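Local coordinates for protein adenosine deaminase (Burkholderia ambifaria, PDB 4GXW) that probably deaminates adenosine, adenine or a related purine compound by hydrolysis, using a zinc ion held in a TIM-barrel amidohydrolase fold, at residues A[215-220]-A[228-233]; A[243-248]-A[260-265]; A[37-42]-A[82-87]; A[78-83]-A[303-308]. All coordinates share one frame; numbering follows the deposited sequence. Where two conformers were deposited one is given.

Interaction 1: residues A[215-220]-A[228-233]; sequences AHAGEF and ETAVDL. With ZN (zinc ion), chain C.
Extended backbone torsions at A215 and A217 (phi -158° and -155°) turn both methyl groups onto the same face of strand 212-217, and that face looks at A230 on helix 224-232. The backbone turns H216, between them, to the other face, and there chi1 of -77° sets CG anti to the carbonyl carbon and the imidazole toward the zinc. Across the contact, A230 offers one methyl. Its CB lies 4.2 Å from A215 CB and 4.4 Å from A217 CB. The two strand methyls, A215 CB and A217 CB, are themselves 5.2 Å apart, and A230 CB faces the pair almost evenly. With such small side chains the helix can come close, and the CA atoms of A215 and A230 are 6.6 Å apart. On the other face, H216 NE2 binds the zinc ion at 2.3 Å. The zinc-bound water and E219 OE1 both lie at the edge of the H216 ring, in its plane. H35, H37 and D301 complete the protein ligands. Just past the strand, E191 accepts bonds from the backbone N of G218 and E219, while R160 binds H216 O, so the peptides around this histidine are held by several polar partners. This is the first strand-helix step of a beta-alpha-beta unit that closes with strand 238-239. The chemistry splits cleanly by face: between these two segments only buried methyls meet, a purely dispersive and hydrophobic contact, while metal coordination is confined to the inner side.

Interaction 2: residues A[243-248]-A[260-265]; sequences YTIVDN and IVFTVV
A 3-10 segment, 243-247, lies against strand 261-264, the CA atoms of Y243 and V264 coming within 8.2 Å of each other. Y243 starts out pointing away from the strand, but the length of its side chain brings the hydroxyl back to the strand's end. There V265 N donates to Y243 OH at 2.9 Å, with a bent N-H...O angle of 144°, the nitrogen lying near the ring plane at the phenol edge. The same hydroxyl is also hydrogen-bonded to H241 ND1, so two partners fix it. Beside this polar end, V264 CG1 packs 3.9 Å from Y243 CE1. Farther along, I245 carries its CD1 out on a fully extended chain (chi2 -173°) to F262 CZ at 3.8 Å, the two side chains meeting at about a right angle; I245 has a second conformer, so this touch is less certain. V265 leads toward the metal site, its side chain about 4 Å from those of D301 and H35. The strand is a barrel stave: V261 and T263 bond to V239 of strand 238-239, F262 and V264 to K295 and H297 of strand 295-298, while I245 also rests on helices 224-232 and 249-258.

Interaction 3: residues A[37-42]-A[82-87]; sequences HLLGAV and ALDRYL. With ZN (zinc ion), chain C.
L39 and L83 lie alongside, running antiparallel, with L39 CD2 settling 3.9 Å from L83 CB. L83 CG lies anti to its carbonyl carbon (chi1 -82°), and the side chain reaches across until its CD1 is 3.2 Å from L39 O, a tight approach of a methyl to a carbonyl oxygen. That same methyl, L83 CD1, meets V42 CG2 tip to tip at 4.1 Å, so one leucine branch touches both the 3-10 segment and V42 beyond it. D84 arrives across L39 at about a right angle: D84 OD1 is 3.3 Å from L39 CD2, again a close touch without a hydrogen bond. The 3-10 segment, 38-40, sets up these positions. G40 N binds H37 O at 2.8 Å, and the turn sends L39 outward while H37 heads into the barrel, where H37 NE2 holds the zinc ion at 2.1 Å. From L83 on, helix 77-87 has a wider pi-type turn, 83-87. The contact thus joins the loop after the first barrel strand, 31-33, to helix 77-87 near the zinc end of the barrel. Three more helices close round it: F47 of 44-54 touches V42 and L83, I97 of 91-106 packs on L39 and V42, and T122 of 119-126 lies against D84.

Interaction 4: residues A[78-83]-A[303-308]; sequences HVLRAL and PTLHKV
L305 brings the methyls at its end against V79, and one branch does most of the work. Its CD1 lies 3.8 Å from V79 CG1 and 3.9 Å from V79 CB, while the other branch, L305 CD2, reaches V79 CG1 at 4.1 Å. The two side chains run toward each other and meet tip to tip. In L305, chi2 of 179° sets CD1 anti to CA, so that branch reaches farthest toward helix 77-87, and V79 CG1, anti to its own backbone N (chi1 -180°), stands out to meet it. L80 joins from one side: its CD1 comes to L305 CD1 at 4.0 Å, the side chains crossing at a slant. L305 CD1 therefore touches two consecutive residues of helix 77-87, and the contact is wholly apolar and small, about 111 Å² of buried surface in all. L80 also lies near the metal site, with its side chain about 5 Å from that of H37 and about 8 Å from the zinc ion. The weakly bonded helical turn carrying L305, about 303-306, follows shortly after zinc ligand D301 and is itself held by polar bonds. T304 OG1 sits within hydrogen-bonding distance of both G40 O and V42 O, which can only share its one proton, and H306 ND1 bonds to T267; V308 N returns to P303 O at 3.0 Å past K307, which has positive phi. Around this apolar patch, F66 and Y67 of helix 62-67 pack on V79 and L305 respectively, F47 of helix 44-54 lies against V79, and helix 77-87 is further anchored by R81, salt-bridged to D159.

The four contacts form two close pairs on the barrel, one in the wall at strands 212-217 and 261-264, the other at the helices and loops near the zinc. In the second, interactions 3 and 4 have centres 7 Å apart, share A82 and L83 on helix 77-87, and are tied by T304; interactions 1 and 2 lie 9 Å apart and touch where G218 meets Y243 and T244. Between the pairs, centres are 23 to 27 Å apart, yet H37 and H216, from interactions 3 and 1, bind the same zinc ion. Along the chain interaction 3 comes first, then 1, then 2, while interaction 4 spans the latter two. Early and late parts of the barrel thereby converge on one metal centre.

Interaction 1: residues A[215-220]-A[228-233]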
loop_
_atom_site.group_PDB
_atom_site.type_symbol
_atom_site.label_atom_id
_atom_site.label_comp_id
_atom_site.label_asym_id
_atom_site.label_seq_id
_atom_site.Cartn_x
_atom_site.Cartn_y
_atom_site.Cartn_z
ATOM N N ALA A 215 0.482 7.030 8.601
ATOM C CA ALA A 215 -0.957 7.101 8.867
ATOM C C ALA A 215 -1.764 7.301 7.602
ATOM O O ALA A 215 -1.404 8.135 6.770
ATOM C CB ALA A 215 -1.267 8.244 9.847
ATOM N N HIS A 216 -2.867 6.559 7.475
ATOM C CA HIS A 216 -3.895 6.864 6.475
ATOM C C HIS A 216 -4.563 8.182 6.896
ATOM O O HIS A 216 -5.029 8.326 8.041
ATOM C CB HIS A 216 -4.965 5.757 6.407
ATOM C CG HIS A 216 -4.546 4.514 5.672
ATOM N ND1 HIS A 216 -3.401 3.805 5.979
ATOM C CD2 HIS A 216 -5.143 3.837 4.660
ATOM C CE1 HIS A 216 -3.312 2.752 5.180
ATOM N NE2 HIS A 216 -4.356 2.744 4.368
ATOM N N ALA A 217 -4.617 9.142 5.980
ATOM C CA ALA A 217 -5.241 10.437 6.271
ATOM C C ALA A 217 -5.726 11.084 4.985
ATOM O O ALA A 217 -5.047 11.018 3.953
ATOM C CB ALA A 217 -4.254 11.358 6.984
ATOM N N GLY A 218 -6.901 11.703 5.034
ATOM C CA GLY A 218 -7.438 12.385 3.868
ATOM C C GLY A 218 -8.024 11.464 2.808
ATOM O O GLY A 218 -8.118 11.837 1.625
ATOM N N GLU A 219 -8.393 10.252 3.220
ATOM C CA GLU A 219 -9.133 9.309 2.386
ATOM C C GLU A 219 -10.630 9.536 2.612
ATOM O O GLU A 219 -11.022 10.182 3.582
ATOM C CB GLU A 219 -8.746 7.864 2.742
ATOM C CG GLU A 219 -9.173 6.828 1.713
ATOM C CD GLU A 219 -8.824 5.391 2.091
ATOM O OE1 GLU A 219 -8.238 5.141 3.172
ATOM O OE2 GLU A 219 -9.168 4.484 1.293
ATOM N N PHE A 220 -11.466 9.017 1.714
ATOM C CA PHE A 220 -12.925 9.129 1.838
ATOM C C PHE A 220 -13.424 10.579 1.865
ATOM O O PHE A 220 -14.504 10.861 2.390
ATOM C CB PHE A 220 -13.449 8.408 3.094
ATOM C CG PHE A 220 -12.888 7.025 3.291
ATOM C CD1 PHE A 220 -13.390 5.952 2.568
ATOM C CD2 PHE A 220 -11.879 6.790 4.223
ATOM C CE1 PHE A 220 -12.884 4.671 2.755
ATOM C CE2 PHE A 220 -11.369 5.513 4.415
ATOM C CZ PHE A 220 -11.878 4.452 3.679
ATOM N N GLU A 228 -2.880 17.324 8.251
ATOM C CA GLU A 228 -2.134 18.219 9.128
ATOM C C GLU A 228 -1.899 17.601 10.512
ATOM O O GLU A 228 -0.792 17.665 11.057
ATOM C CB GLU A 228 -2.855 19.569 9.264
ATOM C CG GLU A 228 -2.102 20.568 10.122
ATOM C CD GLU A 228 -2.890 21.831 10.381
ATOM O OE1 GLU A 228 -4.145 21.766 10.420
ATOM O OE2 GLU A 228 -2.249 22.894 10.551
ATOM N N THR A 229 -2.939 17.005 11.087
ATOM C CA THR A 229 -2.815 16.360 12.390
ATOM C C THR A 229 -1.814 15.194 12.347
ATOM O O THR A 229 -0.966 15.065 13.237
ATOM C CB THR A 229 -4.184 15.885 12.890
ATOM O OG1 THR A 229 -5.027 17.031 13.062
ATOM C CG2 THR A 229 -4.051 15.166 14.225
ATOM N N ALA A 230 -1.883 14.357 11.313
ATOM C CA ALA A 230 -0.931 13.253 11.201
ATOM C C ALA A 230 0.507 13.752 11.154
ATOM O O ALA A 230 1.387 13.233 11.862
ATOM C CB ALA A 230 -1.234 12.408 9.981
ATOM N N VAL A 231 0.750 14.764 10.327
ATOM C CA VAL A 231 2.105 15.257 10.140
ATOM C C VAL A 231 2.613 16.076 11.325
ATOM O O VAL A 231 3.755 15.904 11.753
ATOM C CB VAL A 231 2.212 16.061 8.829
ATOM C CG1 VAL A 231 3.593 16.678 8.688
ATOM C CG2 VAL A 231 1.887 15.162 7.636
ATOM N N ASP A 232 1.770 16.955 11.855
ATOM C CA ASP A 232 2.231 17.925 12.848
ATOM C C ASP A 232 1.864 17.644 14.301
ATOM O O ASP A 232 2.419 18.272 15.198
ATOM C CB ASP A 232 1.791 19.343 12.458
ATOM C CG ASP A 232 2.501 19.845 11.220
ATOM O OD1 ASP A 232 3.684 19.480 11.036
ATOM O OD2 ASP A 232 1.883 20.602 10.437
ATOM N N LEU A 233 0.941 16.716 14.540
ATOM C CA LEU A 233 0.678 16.253 15.901
ATOM C C LEU A 233 1.293 14.871 16.107
ATOM O O LEU A 233 2.081 14.662 17.033
ATOM C CB LEU A 233 -0.825 16.200 16.209
ATOM C CG LEU A 233 -1.093 15.716 17.645
ATOM C CD1 LEU A 233 -0.639 16.737 18.685
ATOM C CD2 LEU A 233 -2.555 15.337 17.833
HETATM ZN ZN ZN C . -4.516 1.309 2.635
HETATM O O HOH W 1 -6.123 2.213 1.944
#

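Interaction 2: residues A[243-248]-A[260-265]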
loop_
_atom_site.group_PDB
_atom_site.type_symbol
_atom_site.label_atom_id
_atom_site.label_comp_id
_atom_site.label_asym_id
_atom_site.label_seq_id
_atom_site.Cartn_x
_atom_site.Cartn_y
_atom_site.Cartn_z
ATOM N N TYR A 243 -5.009 12.662 0.041
ATOM C CA TYR A 243 -5.542 13.313 -1.166
ATOM C C TYR A 243 -6.117 14.702 -0.942
ATOM O O TYR A 243 -5.903 15.609 -1.756
ATOM C CB TYR A 243 -6.592 12.430 -1.868
ATOM C CG TYR A 243 -6.076 11.046 -2.133
ATOM C CD1 TYR A 243 -4.910 10.854 -2.869
ATOM C CD2 TYR A 243 -6.724 9.928 -1.631
ATOM C CE1 TYR A 243 -4.404 9.584 -3.085
ATOM C CE2 TYR A 243 -6.235 8.651 -1.855
ATOM C CZ TYR A 243 -5.065 8.489 -2.574
ATOM O OH TYR A 243 -4.530 7.238 -2.785
ATOM N N THR A 244 -6.866 14.874 0.139
ATOM C CA THR A 244 -7.556 16.143 0.343
ATOM C C THR A 244 -6.623 17.309 0.688
ATOM O O THR A 244 -7.065 18.454 0.760
ATOM C CB THR A 244 -8.665 16.009 1.391
ATOM O OG1 THR A 244 -8.106 15.485 2.596
ATOM C CG2 THR A 244 -9.763 15.056 0.893
ATOM N N ILE A 245 -5.339 17.025 0.883
ATOM C CA ILE A 245 -4.367 18.094 1.109
ATOM C C ILE A 245 -4.345 19.086 -0.057
ATOM O O ILE A 245 -3.990 20.247 0.132
ATOM C CB ILE A 245 -2.945 17.543 1.403
ATOM C CG1 ILE A 245 -2.083 18.610 2.079
ATOM C CG2 ILE A 245 -2.290 17.009 0.142
ATOM C CD1 ILE A 245 -0.635 18.207 2.243
ATOM N N VAL A 246 -4.764 18.653 -1.247
ATOM C CA VAL A 246 -4.792 19.549 -2.403
ATOM C C VAL A 246 -5.755 20.716 -2.190
ATOM O O VAL A 246 -5.666 21.727 -2.890
ATOM C CB VAL A 246 -5.141 18.827 -3.721
ATOM C CG1 VAL A 246 -4.166 17.687 -3.980
ATOM C CG2 VAL A 246 -6.584 18.329 -3.698
ATOM N N ASP A 247 -6.659 20.579 -1.220
ATOM C CA ASP A 247 -7.592 21.650 -0.869
ATOM C C ASP A 247 -6.893 22.817 -0.170
ATOM O O ASP A 247 -7.469 23.898 -0.041
ATOM C CB ASP A 247 -8.713 21.122 0.035
ATOM C CG ASP A 247 -9.602 20.109 -0.657
ATOM O OD1 ASP A 247 -9.656 20.105 -1.901
ATOM O OD2 ASP A 247 -10.264 19.322 0.050
ATOM N N ASN A 248 -5.658 22.602 0.280
ATOM C CA ASN A 248 -4.912 23.614 1.029
ATOM C C ASN A 248 -3.525 23.804 0.419
ATOM O O ASN A 248 -2.557 23.180 0.850
ATOM C CB ASN A 248 -4.795 23.196 2.504
ATOM C CG ASN A 248 -4.159 24.268 3.386
ATOM O OD1 ASN A 248 -3.423 25.131 2.918
ATOM N ND2 ASN A 248 -4.430 24.192 4.683
ATOM N N ILE A 260 7.950 15.449 2.628
ATOM C CA ILE A 260 7.103 14.364 3.121
ATOM C C ILE A 260 6.619 13.503 1.954
ATOM O O ILE A 260 6.066 14.025 0.990
ATOM C CB ILE A 260 5.854 14.920 3.860
ATOM C CG1 ILE A 260 6.255 15.863 4.998
ATOM C CG2 ILE A 260 4.954 13.782 4.353
ATOM C CD1 ILE A 260 7.242 15.272 5.960
ATOM N N VAL A 261 6.821 12.189 2.042
ATOM C CA VAL A 261 6.355 11.284 0.991
ATOM C C VAL A 261 4.912 10.826 1.243
ATOM O O VAL A 261 4.549 10.461 2.367
ATOM C CB VAL A 261 7.287 10.051 0.817
ATOM C CG1 VAL A 261 6.721 9.089 -0.213
ATOM C CG2 VAL A 261 8.699 10.492 0.416
ATOM N N PHE A 262 4.097 10.865 0.190
ATOM C CA PHE A 262 2.700 10.439 0.234
ATOM C C PHE A 262 2.557 9.161 -0.588
ATOM O O PHE A 262 2.873 9.149 -1.781
ATOM C CB PHE A 262 1.797 11.520 -0.385
ATOM C CG PHE A 262 1.730 12.782 0.422
ATOM C CD1 PHE A 262 2.782 13.693 0.404
ATOM C CD2 PHE A 262 0.623 13.063 1.197
ATOM C CE1 PHE A 262 2.724 14.862 1.155
ATOM C CE2 PHE A 262 0.560 14.235 1.957
ATOM C CZ PHE A 262 1.609 15.129 1.931
ATOM N N THR A 263 2.083 8.086 0.033
ATOM C CA THR A 263 1.816 6.875 -0.723
ATOM C C THR A 263 0.443 7.051 -1.354
ATOM O O THR A 263 -0.496 7.491 -0.697
ATOM C CB THR A 263 1.910 5.598 0.144
ATOM O OG1 THR A 263 0.814 5.549 1.065
ATOM C CG2 THR A 263 3.229 5.548 0.909
ATOM N N VAL A 264 0.332 6.748 -2.639
ATOM C CA VAL A 264 -0.931 6.951 -3.354
ATOM C C VAL A 264 -1.356 5.672 -4.054
ATOM O O VAL A 264 -0.526 4.800 -4.352
ATOM C CB VAL A 264 -0.856 8.144 -4.350
ATOM C CG1 VAL A 264 -0.515 9.455 -3.611
ATOM C CG2 VAL A 264 0.148 7.850 -5.469
ATOM N N VAL A 265 -2.655 5.561 -4.302
ATOM C CA VAL A 265 -3.244 4.329 -4.800
ATOM C C VAL A 265 -4.181 4.689 -5.950
ATOM O O VAL A 265 -5.291 5.179 -5.727
ATOM C CB VAL A 265 -4.025 3.610 -3.669
ATOM C CG1 VAL A 265 -4.665 2.329 -4.181
ATOM C CG2 VAL A 265 -3.106 3.336 -2.469
#

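Interaction 3: residues A[37-42]-A[82-87]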
loop_
_atom_site.group_PDB
_atom_site.type_symbol
_atom_site.label_atom_id
_atom_site.label_comp_id
_atom_site.label_asym_id
_atom_site.label_seq_id
_atom_site.Cartn_x
_atom_site.Cartn_y
_atom_site.Cartn_z
ATOM N N HIS A 37 -1.839 -3.819 2.110
ATOM C CA HIS A 37 -2.393 -4.558 3.241
ATOM C C HIS A 37 -2.267 -6.047 2.971
ATOM O O HIS A 37 -2.766 -6.549 1.956
ATOM C CB HIS A 37 -3.852 -4.158 3.500
ATOM C CG HIS A 37 -4.027 -2.692 3.742
ATOM N ND1 HIS A 37 -4.044 -2.133 5.005
ATOM C CD2 HIS A 37 -4.145 -1.660 2.871
ATOM C CE1 HIS A 37 -4.177 -0.820 4.897
ATOM N NE2 HIS A 37 -4.236 -0.508 3.613
ATOM N N LEU A 38 -1.594 -6.740 3.888
ATOM C CA LEU A 38 -1.433 -8.189 3.829
ATOM C C LEU A 38 -2.739 -8.908 3.490
ATOM O O LEU A 38 -2.780 -9.758 2.597
ATOM C CB LEU A 38 -0.905 -8.699 5.172
ATOM C CG LEU A 38 -0.651 -10.205 5.235
ATOM C CD1 LEU A 38 0.378 -10.631 4.190
ATOM C CD2 LEU A 38 -0.227 -10.605 6.638
ATOM N N LEU A 39 -3.808 -8.555 4.194
ATOM C CA LEU A 39 -5.080 -9.243 4.039
ATOM C C LEU A 39 -5.813 -8.830 2.759
ATOM O O LEU A 39 -6.813 -9.445 2.389
ATOM C CB LEU A 39 -5.959 -9.051 5.288
ATOM C CG LEU A 39 -5.778 -10.099 6.403
ATOM C CD1 LEU A 39 -4.333 -10.150 6.914
ATOM C CD2 LEU A 39 -6.749 -9.833 7.551
ATOM N N GLY A 40 -5.305 -7.800 2.085
ATOM C CA GLY A 40 -5.799 -7.431 0.764
ATOM C C GLY A 40 -4.972 -8.005 -0.382
ATOM O O GLY A 40 -5.159 -7.635 -1.552
ATOM N N ALA A 41 -4.047 -8.900 -0.038
ATOM C CA ALA A 41 -3.142 -9.523 -1.002
ATOM C C ALA A 41 -3.257 -11.044 -0.983
ATOM O O ALA A 41 -2.370 -11.735 -1.466
ATOM C CB ALA A 41 -1.701 -9.104 -0.735
ATOM N N VAL A 42 -4.338 -11.571 -0.414
ATOM C CA VAL A 42 -4.538 -13.013 -0.410
ATOM C C VAL A 42 -4.997 -13.491 -1.786
ATOM O O VAL A 42 -5.962 -12.960 -2.345
ATOM C CB VAL A 42 -5.560 -13.423 0.678
ATOM C CG1 VAL A 42 -5.783 -14.920 0.667
ATOM C CG2 VAL A 42 -5.077 -12.958 2.054
ATOM N N ALA A 82 -13.736 -10.553 7.207
ATOM C CA ALA A 82 -14.051 -11.976 7.067
ATOM C C ALA A 82 -12.809 -12.859 7.240
ATOM O O ALA A 82 -12.885 -13.940 7.827
ATOM C CB ALA A 82 -14.717 -12.254 5.720
ATOM N N LEU A 83 -11.666 -12.396 6.726
ATOM C CA LEU A 83 -10.405 -13.116 6.909
ATOM C C LEU A 83 -10.079 -13.270 8.399
ATOM O O LEU A 83 -9.792 -14.379 8.865
ATOM C CB LEU A 83 -9.265 -12.434 6.133
ATOM C CG LEU A 83 -9.197 -12.802 4.646
ATOM C CD1 LEU A 83 -8.495 -11.725 3.849
ATOM C CD2 LEU A 83 -8.475 -14.118 4.503
ATOM N N ASP A 84 -10.154 -12.171 9.152
ATOM C CA ASP A 84 -9.891 -12.229 10.591
ATOM C C ASP A 84 -10.867 -13.143 11.326
ATOM O O ASP A 84 -10.473 -13.929 12.183
ATOM C CB ASP A 84 -9.998 -10.837 11.238
ATOM C CG ASP A 84 -8.756 -9.977 11.052
ATOM O OD1 ASP A 84 -7.689 -10.477 10.667
ATOM O OD2 ASP A 84 -8.860 -8.759 11.322
ATOM N N ARG A 85 -12.153 -13.026 11.013
ATOM C CA ARG A 85 -13.160 -13.707 11.822
ATOM C C ARG A 85 -13.303 -15.195 11.506
ATOM O O ARG A 85 -13.591 -15.989 12.402
ATOM C CB ARG A 85 -14.521 -12.995 11.746
ATOM C CG ARG A 85 -15.541 -13.520 12.767
ATOM C CD ARG A 85 -16.768 -12.621 12.892
ATOM N NE ARG A 85 -16.434 -11.303 13.424
ATOM C CZ ARG A 85 -16.216 -11.041 14.709
ATOM N NH1 ARG A 85 -16.285 -12.010 15.612
ATOM N NH2 ARG A 85 -15.920 -9.804 15.089
ATOM N N TYR A 86 -13.090 -15.575 10.246
ATOM C CA TYR A 86 -13.406 -16.943 9.822
ATOM C C TYR A 86 -12.272 -17.749 9.189
ATOM O O TYR A 86 -12.252 -18.978 9.301
ATOM C CB TYR A 86 -14.605 -16.938 8.863
ATOM C CG TYR A 86 -15.861 -16.360 9.474
ATOM C CD1 TYR A 86 -16.500 -17.012 10.513
ATOM C CD2 TYR A 86 -16.393 -15.161 9.023
ATOM C CE1 TYR A 86 -17.644 -16.499 11.089
ATOM C CE2 TYR A 86 -17.544 -14.631 9.598
ATOM C CZ TYR A 86 -18.159 -15.310 10.630
ATOM O OH TYR A 86 -19.297 -14.807 11.213
ATOM N N LEU A 87 -11.343 -17.082 8.517
ATOM C CA LEU A 87 -10.403 -17.805 7.661
ATOM C C LEU A 87 -9.026 -18.033 8.253
ATOM O O LEU A 87 -8.438 -19.100 8.078
ATOM C CB LEU A 87 -10.225 -17.098 6.319
ATOM C CG LEU A 87 -11.121 -17.531 5.165
ATOM C CD1 LEU A 87 -12.523 -17.040 5.416
ATOM C CD2 LEU A 87 -10.576 -17.008 3.840
HETATM ZN ZN ZN C . -4.516 1.309 2.635
HETATM O O HOH W 1 -6.123 2.213 1.944
#

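Interaction 4: residues A[78-83]-A[303-308]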
loop_
_atom_site.group_PDB
_atom_site.type_symbol
_atom_site.label_atom_id
_atom_site.label_comp_id
_atom_site.label_asym_id
_atom_site.label_seq_id
_atom_site.Cartn_x
_atom_site.Cartn_y
_atom_site.Cartn_z
ATOM N N HIS A 78 -14.695 -5.250 4.358
ATOM C CA HIS A 78 -15.469 -6.408 4.813
ATOM C C HIS A 78 -14.783 -7.738 4.503
ATOM O O HIS A 78 -14.974 -8.721 5.222
ATOM C CB HIS A 78 -16.886 -6.390 4.237
ATOM C CG HIS A 78 -16.937 -6.523 2.747
ATOM N ND1 HIS A 78 -17.458 -7.633 2.117
ATOM C CD2 HIS A 78 -16.527 -5.689 1.764
ATOM C CE1 HIS A 78 -17.373 -7.472 0.808
ATOM N NE2 HIS A 78 -16.808 -6.302 0.568
ATOM N N VAL A 79 -13.975 -7.773 3.443
ATOM C CA VAL A 79 -13.243 -8.988 3.114
ATOM C C VAL A 79 -12.136 -9.205 4.140
ATOM O O VAL A 79 -11.925 -10.331 4.601
ATOM C CB VAL A 79 -12.631 -8.927 1.697
ATOM C CG1 VAL A 79 -11.876 -10.217 1.387
ATOM C CG2 VAL A 79 -13.719 -8.673 0.660
ATOM N N LEU A 80 -11.447 -8.121 4.501
ATOM C CA LEU A 80 -10.432 -8.179 5.541
ATOM C C LEU A 80 -11.050 -8.666 6.844
ATOM O O LEU A 80 -10.467 -9.500 7.544
ATOM C CB LEU A 80 -9.770 -6.816 5.749
ATOM C CG LEU A 80 -8.577 -6.514 4.838
ATOM C CD1 LEU A 80 -8.981 -6.415 3.371
ATOM C CD2 LEU A 80 -7.874 -5.241 5.298
ATOM N N ARG A 81 -12.252 -8.170 7.151
ATOM C CA ARG A 81 -12.958 -8.558 8.368
ATOM C C ARG A 81 -13.303 -10.049 8.361
ATOM O O ARG A 81 -13.181 -10.725 9.383
ATOM C CB ARG A 81 -14.229 -7.722 8.548
ATOM C CG ARG A 81 -14.017 -6.227 8.766
ATOM C CD ARG A 81 -13.280 -5.937 10.066
ATOM N NE ARG A 81 -13.231 -4.501 10.348
ATOM C CZ ARG A 81 -12.424 -3.949 11.252
ATOM N NH1 ARG A 81 -11.598 -4.717 11.953
ATOM N NH2 ARG A 81 -12.430 -2.632 11.438
ATOM N N ALA A 82 -13.736 -10.553 7.207
ATOM C CA ALA A 82 -14.051 -11.976 7.067
ATOM C C ALA A 82 -12.809 -12.859 7.240
ATOM O O ALA A 82 -12.885 -13.940 7.827
ATOM C CB ALA A 82 -14.717 -12.254 5.720
ATOM N N LEU A 83 -11.666 -12.396 6.726
ATOM C CA LEU A 83 -10.405 -13.116 6.909
ATOM C C LEU A 83 -10.079 -13.270 8.399
ATOM O O LEU A 83 -9.792 -14.379 8.865
ATOM C CB LEU A 83 -9.265 -12.434 6.133
ATOM C CG LEU A 83 -9.197 -12.802 4.646
ATOM C CD1 LEU A 83 -8.495 -11.725 3.849
ATOM C CD2 LEU A 83 -8.475 -14.118 4.503
ATOM N N PRO A 303 -3.862 -5.585 -3.576
ATOM C CA PRO A 303 -3.621 -6.002 -4.963
ATOM C C PRO A 303 -4.563 -7.091 -5.469
ATOM O O PRO A 303 -5.007 -7.014 -6.612
ATOM C CB PRO A 303 -2.160 -6.486 -4.949
ATOM C CG PRO A 303 -1.861 -6.734 -3.498
ATOM C CD PRO A 303 -2.642 -5.706 -2.759
ATOM N N THR A 304 -4.880 -8.088 -4.655
ATOM C CA THR A 304 -5.711 -9.171 -5.178
ATOM C C THR A 304 -7.195 -8.822 -5.179
ATOM O O THR A 304 -7.961 -9.375 -5.968
ATOM C CB THR A 304 -5.486 -10.488 -4.435
ATOM O OG1 THR A 304 -5.772 -10.290 -3.046
ATOM C CG2 THR A 304 -4.054 -10.968 -4.622
ATOM N N LEU A 305 -7.600 -7.907 -4.305
ATOM C CA LEU A 305 -9.001 -7.492 -4.230
ATOM C C LEU A 305 -9.308 -6.342 -5.193
ATOM O O LEU A 305 -10.418 -6.247 -5.717
ATOM C CB LEU A 305 -9.366 -7.095 -2.801
ATOM C CG LEU A 305 -9.203 -8.209 -1.765
ATOM C CD1 LEU A 305 -9.570 -7.725 -0.375
ATOM C CD2 LEU A 305 -10.028 -9.429 -2.130
ATOM N N HIS A 306 -8.325 -5.482 -5.430
ATOM C CA HIS A 306 -8.451 -4.398 -6.406
ATOM C C HIS A 306 -8.126 -4.875 -7.820
ATOM O O HIS A 306 -8.312 -4.130 -8.778
ATOM C CB HIS A 306 -7.504 -3.244 -6.070
ATOM C CG HIS A 306 -7.959 -2.383 -4.931
ATOM N ND1 HIS A 306 -7.445 -1.120 -4.719
ATOM C CD2 HIS A 306 -8.860 -2.596 -3.946
ATOM C CE1 HIS A 306 -8.014 -0.595 -3.647
ATOM N NE2 HIS A 306 -8.877 -1.468 -3.160
ATOM N N LYS A 307 -7.626 -6.102 -7.940
ATOM C CA LYS A 307 -7.188 -6.651 -9.228
ATOM C C LYS A 307 -6.130 -5.769 -9.880
ATOM O O LYS A 307 -6.226 -5.432 -11.068
ATOM C CB LYS A 307 -8.368 -6.844 -10.188
ATOM C CG LYS A 307 -9.451 -7.784 -9.678
ATOM C CD LYS A 307 -10.589 -7.898 -10.692
ATOM C CE LYS A 307 -11.724 -8.768 -10.173
ATOM N NZ LYS A 307 -12.912 -8.771 -11.074
ATOM N N VAL A 308 -5.116 -5.399 -9.108
ATOM C CA VAL A 308 -4.020 -4.586 -9.615
ATOM C C VAL A 308 -2.690 -5.077 -9.044
ATOM O O VAL A 308 -2.538 -5.203 -7.830
ATOM C CB VAL A 308 -4.267 -3.068 -9.327
ATOM C CG1 VAL A 308 -4.342 -2.777 -7.820
ATOM C CG2 VAL A 308 -3.223 -2.188 -10.010
#